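Local coordinates for protein luciferase-like monooxygenase (Streptomyces bottropensis, PDB 7BIP) that is probably a luciferase-like monooxygenase acting in the biosynthesis of the aromatic polyketide rishirilide, at residues 46-51 and 112-117. Residues are numbered along the deposited sequence; the frame is centred on the assembly and turned at random.
Sequences YFHEYG and LPDEFT
Glu115 reaches from helix 113-119 to the backbone of Tyr46, tying together two segments that follow parallel strands of the TIM-barrel fold of luciferase-like monooxygenases: the loop after strand 39-42 and the short helix after strand 103-107. Its chain runs extended beyond CG (chi2 174°), a length that suits glutamate to bridging helix and loop. Glu115 OE2 accepts the Tyr46 N hydrogen bond at 3.0 Å, on the anti side of the carboxylate and 28° out of its plane. The same oxygen is bonded to His45 ND1, so this buried acid has two donors on one atom. It also lies at the edge of the Tyr46 ring, which stands nearly perpendicular to the carboxylate. With an alanine here, Tyr46 N and His45 ND1 would probably lose the acceptor they share, and the loop its polar tie to helix 113-119.

Leu112, at the N-cap position, contributes apolar bulk instead: its CD1 meets the edge of the Tyr50 ring at CD2, 4.3 Å away, and approaches the His48 ring obliquely. Tyr50 continues this apolar surface to helix 240-262. The buried Phe47 ring merely packs, its CE2 edge 3.8 Å from Asp114 O; an apolar ring suits a place also packed by Met160 of the second subunit. On the partly exposed side, where polar groups are at home, His48 and Asp114 meet with ring and carboxylate planes 28° apart; His48 NE2 gives Asp114 OD1 a weak, bent hydrogen bond of 3.0 Å.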
loop_
_atom_site.group_PDB
_atom_site.type_symbol
_atom_site.label_atom_id
_atom_site.label_comp_id
_atom_site.label_asym_id
_atom_site.label_seq_id
_atom_site.Cartn_x
_atom_site.Cartn_y
_atom_site.Cartn_z
ATOM N N TYR A 46 -9.874 -11.408 -1.756
ATOM C CA TYR A 46 -8.826 -12.258 -2.316
ATOM C C TYR A 46 -9.393 -13.330 -3.241
ATOM O O TYR A 46 -10.438 -13.923 -2.953
ATOM C CB TYR A 46 -8.015 -12.946 -1.206
ATOM C CG TYR A 46 -7.399 -11.978 -0.234
ATOM C CD1 TYR A 46 -6.082 -11.554 -0.380
ATOM C CD2 TYR A 46 -8.140 -11.474 0.828
ATOM C CE1 TYR A 46 -5.516 -10.650 0.523
ATOM C CE2 TYR A 46 -7.591 -10.583 1.732
ATOM C CZ TYR A 46 -6.282 -10.173 1.573
ATOM O OH TYR A 46 -5.748 -9.283 2.480
ATOM N N PHE A 47 -8.688 -13.558 -4.357
ATOM C CA PHE A 47 -8.722 -14.775 -5.182
ATOM C C PHE A 47 -9.821 -14.849 -6.235
ATOM O O PHE A 47 -9.650 -15.538 -7.244
ATOM C CB PHE A 47 -8.841 -16.049 -4.332
ATOM C CG PHE A 47 -7.888 -16.117 -3.188
ATOM C CD1 PHE A 47 -6.561 -15.743 -3.334
ATOM C CD2 PHE A 47 -8.327 -16.560 -1.957
ATOM C CE1 PHE A 47 -5.695 -15.801 -2.269
ATOM C CE2 PHE A 47 -7.468 -16.634 -0.895
ATOM C CZ PHE A 47 -6.144 -16.251 -1.045
ATOM N N HIS A 48 -10.955 -14.194 -6.015
ATOM C CA HIS A 48 -12.114 -14.376 -6.875
ATOM C C HIS A 48 -12.379 -13.101 -7.660
ATOM O O HIS A 48 -11.969 -12.013 -7.257
ATOM C CB HIS A 48 -13.352 -14.741 -6.052
ATOM C CG HIS A 48 -13.222 -16.037 -5.315
ATOM N ND1 HIS A 48 -13.312 -17.260 -5.945
ATOM C CD2 HIS A 48 -13.005 -16.301 -4.005
ATOM C CE1 HIS A 48 -13.156 -18.224 -5.053
ATOM N NE2 HIS A 48 -12.969 -17.669 -3.869
ATOM N N GLU A 49 -13.087 -13.244 -8.782
ATOM C CA GLU A 49 -13.498 -12.057 -9.527
ATOM C C GLU A 49 -14.296 -11.098 -8.652
ATOM O O GLU A 49 -14.241 -9.876 -8.859
ATOM C CB GLU A 49 -14.299 -12.467 -10.765
ATOM C CG GLU A 49 -13.444 -13.141 -11.819
ATOM C CD GLU A 49 -14.160 -14.264 -12.541
ATOM O OE1 GLU A 49 -15.287 -14.043 -13.040
ATOM O OE2 GLU A 49 -13.594 -15.377 -12.600
ATOM N N TYR A 50 -15.030 -11.621 -7.668
ATOM C CA TYR A 50 -15.691 -10.789 -6.669
ATOM C C TYR A 50 -14.673 -10.139 -5.732
ATOM O O TYR A 50 -14.278 -10.730 -4.720
ATOM C CB TYR A 50 -16.705 -11.625 -5.872
ATOM C CG TYR A 50 -17.527 -10.849 -4.865
ATOM C CD1 TYR A 50 -18.609 -10.072 -5.265
ATOM C CD2 TYR A 50 -17.221 -10.902 -3.508
ATOM C CE1 TYR A 50 -19.365 -9.369 -4.331
ATOM C CE2 TYR A 50 -17.966 -10.206 -2.574
ATOM C CZ TYR A 50 -19.036 -9.445 -2.988
ATOM O OH TYR A 50 -19.767 -8.754 -2.050
ATOM N N GLY A 51 -14.226 -8.930 -6.070
ATOM C CA GLY A 51 -13.363 -8.150 -5.208
ATOM C C GLY A 51 -11.878 -8.412 -5.348
ATOM O O GLY A 51 -11.079 -7.632 -4.811
ATOM N N LEU A 112 -15.887 -14.803 2.935
ATOM C CA LEU A 112 -15.651 -15.754 1.856
ATOM C C LEU A 112 -14.898 -16.956 2.406
ATOM O O LEU A 112 -13.815 -16.785 2.974
ATOM C CB LEU A 112 -14.866 -15.108 0.724
ATOM C CG LEU A 112 -15.557 -13.960 -0.022
ATOM C CD1 LEU A 112 -14.667 -13.422 -1.140
ATOM C CD2 LEU A 112 -16.898 -14.415 -0.566
ATOM N N PRO A 113 -15.424 -18.174 2.270
ATOM C CA PRO A 113 -14.747 -19.328 2.887
ATOM C C PRO A 113 -13.340 -19.565 2.363
ATOM O O PRO A 113 -12.451 -19.925 3.144
ATOM C CB PRO A 113 -15.690 -20.495 2.564
ATOM C CG PRO A 113 -17.034 -19.843 2.391
ATOM C CD PRO A 113 -16.743 -18.533 1.717
ATOM N N ASP A 114 -13.099 -19.347 1.066
ATOM C CA ASP A 114 -11.757 -19.564 0.534
ATOM C C ASP A 114 -10.736 -18.607 1.137
ATOM O O ASP A 114 -9.551 -18.949 1.229
ATOM C CB ASP A 114 -11.757 -19.429 -0.987
ATOM C CG ASP A 114 -12.511 -20.553 -1.666
ATOM O OD1 ASP A 114 -12.753 -20.458 -2.885
ATOM O OD2 ASP A 114 -12.869 -21.527 -0.973
ATOM N N GLU A 115 -11.152 -17.394 1.519
ATOM C CA GLU A 115 -10.218 -16.492 2.189
ATOM C C GLU A 115 -9.769 -17.072 3.521
ATOM O O GLU A 115 -8.572 -17.091 3.824
ATOM C CB GLU A 115 -10.840 -15.105 2.376
ATOM C CG GLU A 115 -11.102 -14.376 1.062
ATOM C CD GLU A 115 -11.850 -13.061 1.226
ATOM O OE1 GLU A 115 -12.431 -12.820 2.312
ATOM O OE2 GLU A 115 -11.880 -12.281 0.246
ATOM N N PHE A 116 -10.711 -17.576 4.329
ATOM C CA PHE A 116 -10.343 -18.187 5.605
ATOM C C PHE A 116 -9.456 -19.411 5.400
ATOM O O PHE A 116 -8.467 -19.607 6.124
ATOM C CB PHE A 116 -11.601 -18.585 6.388
ATOM C CG PHE A 116 -12.281 -17.432 7.083
ATOM C CD1 PHE A 116 -11.873 -17.030 8.348
ATOM C CD2 PHE A 116 -13.346 -16.764 6.476
ATOM C CE1 PHE A 116 -12.503 -15.969 8.993
ATOM C CE2 PHE A 116 -13.981 -15.714 7.115
ATOM C CZ PHE A 116 -13.563 -15.316 8.373
ATOM N N THR A 117 -9.809 -20.261 4.435
ATOM C CA THR A 117 -9.055 -21.494 4.238
ATOM C C THR A 117 -7.626 -21.196 3.811
ATOM O O THR A 117 -6.673 -21.801 4.322
ATOM C CB THR A 117 -9.741 -22.375 3.195
ATOM O OG1 THR A 117 -11.066 -22.698 3.631
ATOM C CG2 THR A 117 -8.949 -23.658 3.014
#